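PDB 4G2C: DyP2 from Amycolatopsis sp. ATCC 39116, which probably uses its haem to oxidise dyes and other substrates at the expense of peroxide, and carries a bound manganese ion. Local coordinates for residues A[57-62]-A[248-253]; A[78-83]-A[125-130]; A[381-386]-A[394-399]. All coordinates share one frame; numbering follows the deposited sequence.

Contact 1 (A[57-62]-A[248-253]). With ACT (acetate ion), chain X.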
ATOM      1  N   ASN A  57      -2.430 -12.919   1.683  1.00 22.62           N
ATOM      2  CA  ASN A  57      -1.987 -11.557   1.392  1.00 22.85           C
ATOM      3  C   ASN A  57      -2.979 -10.488   1.859  1.00 24.59           C
ATOM      4  O   ASN A  57      -2.687  -9.296   1.788  1.00 20.19           O
ATOM      5  CB  ASN A  57      -1.640 -11.385  -0.096  1.00 20.36           C
ATOM      6  CG  ASN A  57      -0.758 -10.164  -0.360  1.00 20.72           C
ATOM      7  OD1 ASN A  57       0.105  -9.807   0.453  1.00 24.50           O
ATOM      8  ND2 ASN A  57      -0.975  -9.516  -1.490  1.00 20.69           N
ATOM      9  N   ILE A  58      -4.142 -10.916   2.353  1.00 21.64           N
ATOM     10  CA  ILE A  58      -5.175  -9.961   2.714  1.00 23.14           C
ATOM     11  C   ILE A  58      -5.109  -9.596   4.201  1.00 20.63           C
ATOM     12  O   ILE A  58      -4.789  -8.468   4.541  1.00 20.96           O
ATOM     13  CB  ILE A  58      -6.589 -10.442   2.294  1.00 24.72           C
ATOM     14  CG1 ILE A  58      -6.681 -10.562   0.765  1.00 24.19           C
ATOM     15  CG2 ILE A  58      -7.643  -9.467   2.790  1.00 19.24           C
ATOM     16  CD1 ILE A  58      -7.884 -11.388   0.251  1.00 20.50           C
ATOM     17  N   LEU A  59      -5.402 -10.548   5.078  1.00 23.83           N
ATOM     18  CA  LEU A  59      -5.320 -10.305   6.523  1.00 29.35           C
ATOM     19  C   LEU A  59      -3.861 -10.192   7.005  1.00 26.98           C
ATOM     20  O   LEU A  59      -3.585  -9.663   8.083  1.00 26.97           O
ATOM     21  CB  LEU A  59      -6.058 -11.395   7.312  1.00 20.73           C
ATOM     22  CG  LEU A  59      -7.584 -11.518   7.265  1.00 26.52           C
ATOM     23  CD1 LEU A  59      -8.031 -12.746   8.027  1.00 23.60           C
ATOM     24  CD2 LEU A  59      -8.307 -10.270   7.825  1.00 22.54           C
ATOM     25  N   LYS A  60      -2.936 -10.686   6.194  1.00 28.14           N
ATOM     26  CA  LYS A  60      -1.515 -10.685   6.532  1.00 26.25           C
ATOM     27  C   LYS A  60      -0.721 -10.712   5.228  1.00 26.74           C
ATOM     28  O   LYS A  60      -0.922 -11.602   4.412  1.00 24.73           O
ATOM     29  CB  LYS A  60      -1.197 -11.945   7.334  1.00 29.50           C
ATOM     30  CG  LYS A  60       0.288 -12.214   7.550  1.00 31.55           C
ATOM     31  CD  LYS A  60       0.697 -11.697   8.885  1.00 30.47           C
ATOM     32  CE  LYS A  60       2.176 -11.852   9.131  1.00 31.60           C
ATOM     33  NZ  LYS A  60       2.598 -10.782  10.069  1.00 36.09           N
ATOM     34  N   ALA A  61       0.174  -9.752   5.023  1.00 25.85           N
ATOM     35  CA  ALA A  61       0.904  -9.660   3.756  1.00 23.33           C
ATOM     36  C   ALA A  61       1.642 -10.961   3.402  1.00 22.41           C
ATOM     37  O   ALA A  61       2.056 -11.697   4.282  1.00 28.65           O
ATOM     38  CB  ALA A  61       1.884  -8.485   3.788  1.00 20.49           C
ATOM     39  N   HIS A  62       1.801 -11.254   2.117  1.00 21.34           N
ATOM     40  CA  HIS A  62       2.593 -12.413   1.720  1.00 19.78           C
ATOM     41  C   HIS A  62       3.956 -11.913   1.255  1.00 20.75           C
ATOM     42  O   HIS A  62       4.050 -10.854   0.636  1.00 21.30           O
ATOM     43  CB  HIS A  62       1.889 -13.204   0.619  1.00 21.78           C
ATOM     44  CG  HIS A  62       2.399 -14.606   0.444  1.00 23.84           C
ATOM     45  ND1 HIS A  62       3.633 -14.891  -0.101  1.00 20.26           N
ATOM     46  CD2 HIS A  62       1.829 -15.802   0.731  1.00 18.18           C
ATOM     47  CE1 HIS A  62       3.804 -16.200  -0.141  1.00 20.41           C
ATOM     48  NE2 HIS A  62       2.726 -16.774   0.363  1.00 22.85           N
ATOM     49  N   ALA A 248      -7.031  -3.470  13.788  1.00 27.53           N
ATOM     50  CA  ALA A 248      -8.078  -3.066  12.869  1.00 27.32           C
ATOM     51  C   ALA A 248      -9.092  -4.194  12.837  1.00 24.73           C
ATOM     52  O   ALA A 248      -8.716  -5.358  12.765  1.00 25.78           O
ATOM     53  CB  ALA A 248      -7.515  -2.801  11.483  1.00 21.56           C
ATOM     54  N   PRO A 249     -10.380  -3.846  12.919  1.00 23.73           N
ATOM     55  CA  PRO A 249     -11.441  -4.848  12.861  1.00 21.46           C
ATOM     56  C   PRO A 249     -11.440  -5.526  11.484  1.00 25.08           C
ATOM     57  O   PRO A 249     -11.032  -4.900  10.507  1.00 23.64           O
ATOM     58  CB  PRO A 249     -12.711  -4.006  13.033  1.00 23.46           C
ATOM     59  CG  PRO A 249     -12.315  -2.611  12.541  1.00 24.88           C
ATOM     60  CD  PRO A 249     -10.900  -2.466  12.993  1.00 21.50           C
ATOM     61  N   LEU A 250     -11.911  -6.765  11.402  1.00 23.13           N
ATOM     62  CA  LEU A 250     -12.035  -7.439  10.114  1.00 24.23           C
ATOM     63  C   LEU A 250     -12.839  -6.645   9.086  1.00 25.29           C
ATOM     64  O   LEU A 250     -12.533  -6.684   7.888  1.00 26.62           O
ATOM     65  CB  LEU A 250     -12.647  -8.828  10.284  1.00 25.56           C
ATOM     66  CG  LEU A 250     -11.839  -9.818  11.122  1.00 25.62           C
ATOM     67  CD1 LEU A 250     -12.521 -11.192  11.115  1.00 25.92           C
ATOM     68  CD2 LEU A 250     -10.421  -9.915  10.591  1.00 25.62           C
ATOM     69  N   GLU A 251     -13.860  -5.923   9.532  1.00 21.95           N
ATOM     70  CA  GLU A 251     -14.662  -5.122   8.598  1.00 24.50           C
ATOM     71  C   GLU A 251     -13.841  -4.039   7.883  1.00 21.83           C
ATOM     72  O   GLU A 251     -14.318  -3.418   6.938  1.00 23.18           O
ATOM     73  CB  GLU A 251     -15.848  -4.471   9.311  1.00 22.58           C
ATOM     74  CG  GLU A 251     -15.429  -3.378  10.292  1.00 28.27           C
ATOM     75  CD  GLU A 251     -16.570  -2.933  11.198  1.00 33.54           C
ATOM     76  OE1 GLU A 251     -17.738  -3.241  10.883  1.00 37.95           O
ATOM     77  OE2 GLU A 251     -16.298  -2.284  12.225  1.00 33.34           O
ATOM     78  N   GLN A 252     -12.630  -3.775   8.348  1.00 22.45           N
ATOM     79  CA  GLN A 252     -11.807  -2.751   7.692  1.00 22.77           C
ATOM     80  C   GLN A 252     -11.077  -3.289   6.442  1.00 23.32           C
ATOM     81  O   GLN A 252     -10.320  -2.572   5.807  1.00 20.43           O
ATOM     82  CB  GLN A 252     -10.812  -2.114   8.670  1.00 18.25           C
ATOM     83  CG  GLN A 252     -10.287  -0.753   8.188  1.00 26.71           C
ATOM     84  CD  GLN A 252      -9.951   0.198   9.325  1.00 27.39           C
ATOM     85  OE1 GLN A 252     -10.572   0.160  10.387  1.00 31.40           O
ATOM     86  NE2 GLN A 252      -8.956   1.050   9.109  1.00 27.00           N
ATOM     87  N   VAL A 253     -11.311  -4.552   6.095  1.00 21.78           N
ATOM     88  CA  VAL A 253     -10.655  -5.135   4.935  1.00 19.33           C
ATOM     89  C   VAL A 253     -11.530  -6.187   4.264  1.00 21.87           C
ATOM     90  O   VAL A 253     -11.551  -6.283   3.045  1.00 21.72           O
ATOM     91  CB  VAL A 253      -9.258  -5.718   5.301  1.00 23.87           C
ATOM     92  CG1 VAL A 253      -9.388  -6.895   6.265  1.00 17.64           C
ATOM     93  CG2 VAL A 253      -8.499  -6.117   4.051  1.00 21.30           C
TER
HETATM   94  C   ACT X 522       0.388  -7.327   8.019  1.00 37.13           C
HETATM   95  O   ACT X 522       0.772  -7.740   6.901  1.00 35.06           O
HETATM   96  OXT ACT X 522      -0.784  -6.869   8.071  1.00 38.49           O
HETATM   97  CH3 ACT X 522       1.286  -7.384   9.222  1.00 36.99           C
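L59 and L250 meet through their CD2 methyls where two loops of the dye-peroxidase fold close on each other. Segment 57-62 leads toward strand 66-74 of the alpha+beta barrel domain, while 248-253 precedes strand 255-256 of the second sheet, so the contact joins a loop leading into one sheet to a loop leading into the other. The pair is tight: L59 CD2 lies 3.5 Å from L250 CD2, closer than carbon atoms usually pack. V253 completes the apolar patch by dividing its branches. With CG1 between the backbone N and the carbonyl carbon (chi1 65°), that methyl is aimed at L59 CD2, 3.9 Å away, and CG2 is left to meet I58 CG2 at 3.7 Å. The short 3-10 turn brings both L250 and V253 against L59, the V253 N to L250 O bond measuring 3.0 Å. F226 and F408 lie against the same cluster, which is buried throughout and has no hydrogen bond across it, and R376 bonds the carbonyls of N57 and I58.

The farther part of 57-62 is of a different kind. K60 and A61 are partly exposed and do not touch the other loop; K60 instead forms a salt bridge with D230. An acetate, probably from the crystallisation liquor, sits here, its O receiving A61 N-H at 2.8 Å in an almost straight bond (173°).

Contact 2 (A[78-83]-A[125-130])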
ATOM      1  N   ALA A  78     -17.164 -18.862 -20.939  1.00 39.27           N
ATOM      2  CA  ALA A  78     -17.044 -20.259 -20.515  1.00 40.38           C
ATOM      3  C   ALA A  78     -15.589 -20.666 -20.295  1.00 35.19           C
ATOM      4  O   ALA A  78     -15.260 -21.356 -19.317  1.00 31.32           O
ATOM      5  CB  ALA A  78     -17.733 -21.201 -21.522  1.00 29.08           C
ATOM      6  N   GLU A  79     -14.716 -20.235 -21.200  1.00 31.74           N
ATOM      7  CA  GLU A  79     -13.308 -20.569 -21.070  1.00 34.50           C
ATOM      8  C   GLU A  79     -12.671 -19.863 -19.875  1.00 34.47           C
ATOM      9  O   GLU A  79     -11.761 -20.397 -19.245  1.00 33.47           O
ATOM     10  CB  GLU A  79     -12.550 -20.261 -22.363  1.00 40.32           C
ATOM     11  CG  GLU A  79     -12.640 -21.368 -23.416  1.00 39.23           C
ATOM     12  CD  GLU A  79     -12.036 -20.959 -24.747  1.00 49.11           C
ATOM     13  OE1 GLU A  79     -10.791 -20.863 -24.841  1.00 45.63           O
ATOM     14  OE2 GLU A  79     -12.811 -20.721 -25.701  1.00 52.67           O
ATOM     15  N   ALA A  80     -13.158 -18.670 -19.551  1.00 31.82           N
ATOM     16  CA  ALA A  80     -12.590 -17.917 -18.435  1.00 34.05           C
ATOM     17  C   ALA A  80     -12.948 -18.588 -17.118  1.00 32.69           C
ATOM     18  O   ALA A  80     -12.094 -18.742 -16.244  1.00 32.19           O
ATOM     19  CB  ALA A  80     -13.063 -16.478 -18.450  1.00 30.15           C
ATOM     20  N   ARG A  81     -14.208 -18.999 -16.996  1.00 31.71           N
ATOM     21  CA  ARG A  81     -14.679 -19.735 -15.829  1.00 33.39           C
ATOM     22  C   ARG A  81     -13.890 -21.021 -15.625  1.00 36.28           C
ATOM     23  O   ARG A  81     -13.571 -21.406 -14.498  1.00 36.74           O
ATOM     24  CB  ARG A  81     -16.172 -20.044 -15.958  1.00 35.56           C
ATOM     25  CG  ARG A  81     -17.017 -18.784 -16.059  1.00 40.47           C
ATOM     26  CD  ARG A  81     -18.488 -19.078 -16.313  1.00 35.14           C
ATOM     27  NE  ARG A  81     -19.182 -19.524 -15.109  1.00 42.32           N
ATOM     28  CZ  ARG A  81     -20.230 -18.906 -14.573  1.00 41.96           C
ATOM     29  NH1 ARG A  81     -20.719 -17.809 -15.136  1.00 36.12           N
ATOM     30  NH2 ARG A  81     -20.795 -19.392 -13.469  1.00 42.21           N
ATOM     31  N   THR A  82     -13.568 -21.691 -16.719  1.00 38.65           N
ATOM     32  CA  THR A  82     -12.774 -22.902 -16.625  1.00 35.79           C
ATOM     33  C   THR A  82     -11.355 -22.551 -16.127  1.00 32.48           C
ATOM     34  O   THR A  82     -10.823 -23.192 -15.224  1.00 29.59           O
ATOM     35  CB  THR A  82     -12.766 -23.645 -17.972  1.00 34.11           C
ATOM     36  OG1 THR A  82     -14.115 -23.967 -18.325  1.00 36.84           O
ATOM     37  CG2 THR A  82     -11.923 -24.932 -17.909  1.00 29.45           C
ATOM     38  N   PHE A  83     -10.763 -21.513 -16.702  1.00 30.59           N
ATOM     39  CA  PHE A  83      -9.440 -21.054 -16.277  1.00 31.53           C
ATOM     40  C   PHE A  83      -9.391 -20.755 -14.776  1.00 33.52           C
ATOM     41  O   PHE A  83      -8.578 -21.330 -14.038  1.00 30.74           O
ATOM     42  CB  PHE A  83      -9.043 -19.815 -17.074  1.00 33.18           C
ATOM     43  CG  PHE A  83      -7.673 -19.274 -16.743  1.00 33.14           C
ATOM     44  CD1 PHE A  83      -6.559 -20.099 -16.769  1.00 30.67           C
ATOM     45  CD2 PHE A  83      -7.501 -17.926 -16.441  1.00 30.36           C
ATOM     46  CE1 PHE A  83      -5.299 -19.610 -16.486  1.00 25.64           C
ATOM     47  CE2 PHE A  83      -6.242 -17.419 -16.159  1.00 29.33           C
ATOM     48  CZ  PHE A  83      -5.135 -18.265 -16.178  1.00 32.43           C
ATOM     49  N   ALA A 125     -18.655  -8.835 -15.470  1.00 27.04           N
ATOM     50  CA  ALA A 125     -19.611  -8.693 -16.558  1.00 30.64           C
ATOM     51  C   ALA A 125     -19.371  -9.742 -17.651  1.00 31.38           C
ATOM     52  O   ALA A 125     -20.310 -10.371 -18.129  1.00 28.76           O
ATOM     53  CB  ALA A 125     -19.588  -7.260 -17.139  1.00 26.70           C
ATOM     54  N   THR A 126     -18.116  -9.938 -18.037  1.00 30.59           N
ATOM     55  CA  THR A 126     -17.786 -10.966 -19.025  1.00 30.83           C
ATOM     56  C   THR A 126     -18.196 -12.361 -18.565  1.00 32.57           C
ATOM     57  O   THR A 126     -18.606 -13.196 -19.368  1.00 29.64           O
ATOM     58  CB  THR A 126     -16.280 -11.014 -19.340  1.00 30.31           C
ATOM     59  OG1 THR A 126     -15.924  -9.902 -20.162  1.00 34.96           O
ATOM     60  CG2 THR A 126     -15.941 -12.293 -20.096  1.00 32.93           C
ATOM     61  N   LEU A 127     -18.046 -12.622 -17.275  1.00 32.66           N
ATOM     62  CA  LEU A 127     -18.381 -13.929 -16.727  1.00 31.18           C
ATOM     63  C   LEU A 127     -19.889 -14.072 -16.548  1.00 29.70           C
ATOM     64  O   LEU A 127     -20.400 -15.179 -16.348  1.00 33.07           O
ATOM     65  CB  LEU A 127     -17.680 -14.135 -15.377  1.00 29.65           C
ATOM     66  CG  LEU A 127     -16.152 -14.287 -15.342  1.00 33.94           C
ATOM     67  CD1 LEU A 127     -15.660 -14.342 -13.913  1.00 28.48           C
ATOM     68  CD2 LEU A 127     -15.680 -15.523 -16.114  1.00 31.54           C
ATOM     69  N   GLY A 128     -20.595 -12.945 -16.604  1.00 29.63           N
ATOM     70  CA  GLY A 128     -22.013 -12.905 -16.277  1.00 28.81           C
ATOM     71  C   GLY A 128     -22.321 -13.243 -14.818  1.00 29.94           C
ATOM     72  O   GLY A 128     -23.255 -13.993 -14.532  1.00 27.78           O
ATOM     73  N   VAL A 129     -21.548 -12.685 -13.886  1.00 27.14           N
ATOM     74  CA  VAL A 129     -21.713 -13.024 -12.469  1.00 27.10           C
ATOM     75  C   VAL A 129     -22.086 -11.808 -11.606  1.00 26.48           C
ATOM     76  O   VAL A 129     -21.623 -10.693 -11.852  1.00 25.85           O
ATOM     77  CB  VAL A 129     -20.424 -13.697 -11.913  1.00 29.67           C
ATOM     78  CG1 VAL A 129     -20.477 -13.794 -10.422  1.00 27.33           C
ATOM     79  CG2 VAL A 129     -20.206 -15.075 -12.544  1.00 27.73           C
ATOM     80  N   THR A 130     -22.921 -12.021 -10.592  1.00 24.75           N
ATOM     81  CA  THR A 130     -23.251 -10.952  -9.657  1.00 22.42           C
ATOM     82  C   THR A 130     -21.982 -10.332  -9.067  1.00 28.34           C
ATOM     83  O   THR A 130     -21.175 -11.040  -8.468  1.00 26.46           O
ATOM     84  CB  THR A 130     -24.085 -11.463  -8.481  1.00 27.21           C
ATOM     85  OG1 THR A 130     -25.355 -11.941  -8.949  1.00 32.36           O
ATOM     86  CG2 THR A 130     -24.282 -10.334  -7.438  1.00 27.47           C
TER
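The carbonyl oxygen of L127 lies 2.9 Å from R81 NH1, at the edge of the guanidinium and near its plane. The arginine reaches it with a bent chain: the turn at chi3 (77°) swings the head toward the other segment, where NH1 also comes within 3.8 Å of V129 CG2. Below the head the contact is apolar. One methyl, L127 CD2, nestles between two neighbouring residues of the helix, 3.5 Å from R81 CG and 3.6 Å from A80 CB. Both segments belong to the alpha+beta barrel domain, where helix 77-88 packs beside the end of helix 121-127 and F74 of strand 66-74 lies against both A80 and L127. Helix 121-127 finishes in a Schellman motif, with G128 at positive phi and its N bonded back to A125 O at 3.0 Å. L127 O lies close to this helix end, where the partial negative charge would probably favour a guanidinium. R81 has another negative neighbour in the C-terminal carboxylate of L493, although that ion pair from NE is long and weak. Beyond the turn, V129 also touches A259.

Contact 3 (A[381-386]-A[394-399])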
ATOM      1  N   GLY A 381      11.587  -1.856 -10.967  1.00 27.54           N
ATOM      2  CA  GLY A 381      12.699  -1.237 -11.656  1.00 30.33           C
ATOM      3  C   GLY A 381      14.045  -1.726 -11.141  1.00 36.17           C
ATOM      4  O   GLY A 381      14.168  -2.201 -10.011  1.00 32.91           O
ATOM      5  N   ARG A 382      15.067  -1.622 -11.980  1.00 37.12           N
ATOM      6  CA  ARG A 382      16.415  -1.933 -11.530  1.00 38.87           C
ATOM      7  C   ARG A 382      17.256  -0.678 -11.623  1.00 32.77           C
ATOM      8  O   ARG A 382      17.071   0.139 -12.520  1.00 37.11           O
ATOM      9  CB  ARG A 382      17.031  -3.070 -12.349  1.00 39.74           C
ATOM     10  CG  ARG A 382      16.380  -4.435 -12.126  1.00 45.10           C
ATOM     11  CD  ARG A 382      17.200  -5.540 -12.786  1.00 49.91           C
ATOM     12  NE  ARG A 382      16.820  -6.879 -12.337  1.00 51.64           N
ATOM     13  CZ  ARG A 382      17.305  -7.468 -11.244  1.00 54.81           C
ATOM     14  NH1 ARG A 382      18.184  -6.831 -10.470  1.00 49.28           N
ATOM     15  NH2 ARG A 382      16.904  -8.693 -10.917  1.00 46.75           N
ATOM     16  N   ARG A 383      18.158  -0.508 -10.673  1.00 31.95           N
ATOM     17  CA  ARG A 383      19.069   0.623 -10.708  1.00 34.06           C
ATOM     18  C   ARG A 383      20.473   0.155 -10.363  1.00 34.47           C
ATOM     19  O   ARG A 383      20.664  -0.967  -9.886  1.00 33.82           O
ATOM     20  CB  ARG A 383      18.616   1.693  -9.728  1.00 33.82           C
ATOM     21  CG  ARG A 383      18.432   1.164  -8.330  1.00 29.44           C
ATOM     22  CD  ARG A 383      17.520   2.084  -7.561  1.00 30.88           C
ATOM     23  NE  ARG A 383      18.174   3.323  -7.151  1.00 31.07           N
ATOM     24  CZ  ARG A 383      17.582   4.227  -6.378  1.00 33.30           C
ATOM     25  NH1 ARG A 383      16.327   4.017  -5.976  1.00 21.18           N
ATOM     26  NH2 ARG A 383      18.227   5.335  -6.023  1.00 25.74           N
ATOM     27  N   HIS A 384      21.455   1.017 -10.601  1.00 34.94           N
ATOM     28  CA  HIS A 384      22.844   0.642 -10.386  1.00 34.27           C
ATOM     29  C   HIS A 384      23.453   1.382  -9.198  1.00 40.59           C
ATOM     30  O   HIS A 384      24.644   1.259  -8.920  1.00 40.56           O
ATOM     31  CB  HIS A 384      23.641   0.869 -11.670  1.00 39.28           C
ATOM     32  CG  HIS A 384      23.014   0.241 -12.877  1.00 39.87           C
ATOM     33  ND1 HIS A 384      22.882  -1.126 -13.023  1.00 36.68           N
ATOM     34  CD2 HIS A 384      22.450   0.790 -13.981  1.00 37.04           C
ATOM     35  CE1 HIS A 384      22.275  -1.391 -14.167  1.00 35.01           C
ATOM     36  NE2 HIS A 384      22.007  -0.246 -14.771  1.00 36.52           N
ATOM     37  N   ASP A 385      22.619   2.124  -8.478  1.00 33.81           N
ATOM     38  CA  ASP A 385      23.079   2.874  -7.322  1.00 34.68           C
ATOM     39  C   ASP A 385      22.390   2.418  -6.024  1.00 35.24           C
ATOM     40  O   ASP A 385      21.183   2.174  -6.001  1.00 34.07           O
ATOM     41  CB  ASP A 385      22.871   4.378  -7.555  1.00 36.27           C
ATOM     42  CG  ASP A 385      21.397   4.764  -7.645  1.00 30.29           C
ATOM     43  OD1 ASP A 385      20.643   4.153  -8.432  1.00 31.87           O
ATOM     44  OD2 ASP A 385      20.995   5.682  -6.905  1.00 35.02           O
ATOM     45  N   ASP A 386      23.171   2.273  -4.958  1.00 33.84           N
ATOM     46  CA  ASP A 386      22.632   2.000  -3.624  1.00 37.00           C
ATOM     47  C   ASP A 386      21.751   3.182  -3.245  1.00 33.82           C
ATOM     48  O   ASP A 386      22.237   4.314  -3.149  1.00 36.46           O
ATOM     49  CB  ASP A 386      23.787   1.838  -2.618  1.00 35.89           C
ATOM     50  CG  ASP A 386      23.314   1.571  -1.181  1.00 43.10           C
ATOM     51  OD1 ASP A 386      22.092   1.641  -0.892  1.00 35.17           O
ATOM     52  OD2 ASP A 386      24.197   1.318  -0.325  1.00 43.15           O
ATOM     53  N   ARG A 394      22.206  13.737  -9.186  1.00 35.71           N
ATOM     54  CA  ARG A 394      22.383  13.427 -10.602  1.00 33.32           C
ATOM     55  C   ARG A 394      22.659  11.943 -10.850  1.00 34.02           C
ATOM     56  O   ARG A 394      22.433  11.440 -11.950  1.00 37.81           O
ATOM     57  CB  ARG A 394      23.497  14.295 -11.226  1.00 41.57           C
ATOM     58  CG  ARG A 394      24.870  14.171 -10.533  1.00 36.61           C
ATOM     59  CD  ARG A 394      25.951  15.062 -11.190  1.00 40.80           C
ATOM     60  NE  ARG A 394      27.258  14.927 -10.539  1.00 44.66           N
ATOM     61  CZ  ARG A 394      28.129  13.942 -10.774  1.00 45.17           C
ATOM     62  NH1 ARG A 394      27.848  12.979 -11.647  1.00 38.22           N
ATOM     63  NH2 ARG A 394      29.288  13.908 -10.122  1.00 46.36           N
ATOM     64  N   LEU A 395      23.143  11.236  -9.837  1.00 30.57           N
ATOM     65  CA  LEU A 395      23.394   9.812  -9.995  1.00 33.32           C
ATOM     66  C   LEU A 395      22.171   8.930  -9.678  1.00 31.54           C
ATOM     67  O   LEU A 395      22.243   7.709  -9.758  1.00 30.52           O
ATOM     68  CB  LEU A 395      24.631   9.380  -9.193  1.00 29.62           C
ATOM     69  CG  LEU A 395      25.959   9.970  -9.707  1.00 36.00           C
ATOM     70  CD1 LEU A 395      27.145   9.314  -9.039  1.00 30.91           C
ATOM     71  CD2 LEU A 395      26.094   9.874 -11.226  1.00 32.31           C
ATOM     72  N   ARG A 396      21.048   9.544  -9.325  1.00 29.20           N
ATOM     73  CA  ARG A 396      19.822   8.783  -9.089  1.00 29.41           C
ATOM     74  C   ARG A 396      18.974   8.650 -10.358  1.00 27.27           C
ATOM     75  O   ARG A 396      18.933   9.551 -11.185  1.00 30.78           O
ATOM     76  CB  ARG A 396      18.979   9.431  -7.984  1.00 31.12           C
ATOM     77  CG  ARG A 396      19.741   9.778  -6.712  1.00 30.76           C
ATOM     78  CD  ARG A 396      20.252   8.544  -6.011  1.00 28.88           C
ATOM     79  NE  ARG A 396      20.822   8.894  -4.714  1.00 29.62           N
ATOM     80  CZ  ARG A 396      21.394   8.030  -3.882  1.00 30.01           C
ATOM     81  NH1 ARG A 396      21.486   6.745  -4.210  1.00 29.94           N
ATOM     82  NH2 ARG A 396      21.876   8.452  -2.723  1.00 29.83           N
ATOM     83  N   PRO A 397      18.269   7.524 -10.506  1.00 27.40           N
ATOM     84  CA  PRO A 397      17.366   7.399 -11.655  1.00 28.63           C
ATOM     85  C   PRO A 397      16.288   8.482 -11.633  1.00 28.69           C
ATOM     86  O   PRO A 397      15.984   9.040 -10.581  1.00 27.86           O
ATOM     87  CB  PRO A 397      16.737   6.023 -11.455  1.00 29.64           C
ATOM     88  CG  PRO A 397      16.944   5.714 -10.004  1.00 29.78           C
ATOM     89  CD  PRO A 397      18.226   6.345  -9.630  1.00 24.64           C
ATOM     90  N   ALA A 398      15.734   8.786 -12.795  1.00 26.96           N
ATOM     91  CA  ALA A 398      14.667   9.773 -12.895  1.00 28.31           C
ATOM     92  C   ALA A 398      13.359   9.136 -13.374  1.00 26.12           C
ATOM     93  O   ALA A 398      12.302   9.759 -13.285  1.00 28.01           O
ATOM     94  CB  ALA A 398      15.079  10.915 -13.824  1.00 27.32           C
ATOM     95  N   LYS A 399      13.434   7.902 -13.873  1.00 26.37           N
ATOM     96  CA  LYS A 399      12.250   7.210 -14.402  1.00 27.73           C
ATOM     97  C   LYS A 399      12.422   5.700 -14.435  1.00 26.50           C
ATOM     98  O   LYS A 399      13.518   5.192 -14.220  1.00 31.11           O
ATOM     99  CB  LYS A 399      11.920   7.702 -15.813  1.00 25.37           C
ATOM    100  CG  LYS A 399      13.039   7.461 -16.829  1.00 22.51           C
ATOM    101  CD  LYS A 399      12.613   7.871 -18.236  1.00 28.31           C
ATOM    102  CE  LYS A 399      13.750   7.666 -19.250  1.00 33.82           C
ATOM    103  NZ  LYS A 399      13.283   7.793 -20.664  1.00 31.99           N
TER
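The long connection between antiparallel strands 374-380 and 402-409 folds back on itself through a salt-bridge network of R383, D385 and R396. Within 381-386, R383 grips the carboxylate side-on: NE bonds D385 OD1, meeting it from above the carboxylate plane, and NH2 donates almost straight (176°) to D385 OD2, 2.9 Å away. R396 then crosses from the other segment, its NH1 giving one hydrogen to the anti side of D385 OD2 at 2.9 Å and another to D386 O at 2.8 Å. A bend at chi2 (-65°) turns the R396 head toward D385 and D386, and its plane stands 83° from the guanidinium of R383. P397 lies over one face of R383, its CG 3.9 Å above the guanidinium plane. Outer bonds hold both arginines, R383 NH1 to H214 O and R396 NH2 to A389 O, and R396 also packs on helix 280-293, which supplies the manganese ligand E287. With an alanine in place of D385, the two arginines would probably lose their shared counter-charge and R383 would be freer to turn. R383 NH2 and R396 NH1 are only 4.0 Å apart, and the carboxylate oxygen they share probably offsets the repulsion between them.

In the fold
The three contacts illustrate how chemistry can follow burial. Contact 1 is fully buried and joins its loops by methyl groups alone; contact 2, partly buried although it lies farthest from the centre of the chain, mixes such packing with an arginine at a helix end; contact 3, at the surface, relies largely on charge. Elements recur as well: segments 57-62 and 78-83 lie before and after strand 66-74, while strand 402-409 supports contact 1 through F408 and follows the loop of contact 3. Contact 2 is nested in the chain between the halves of contact 1. Contacts 1 and 3 lie on opposite sides of the chain's centre, their own centres about 33 Å apart.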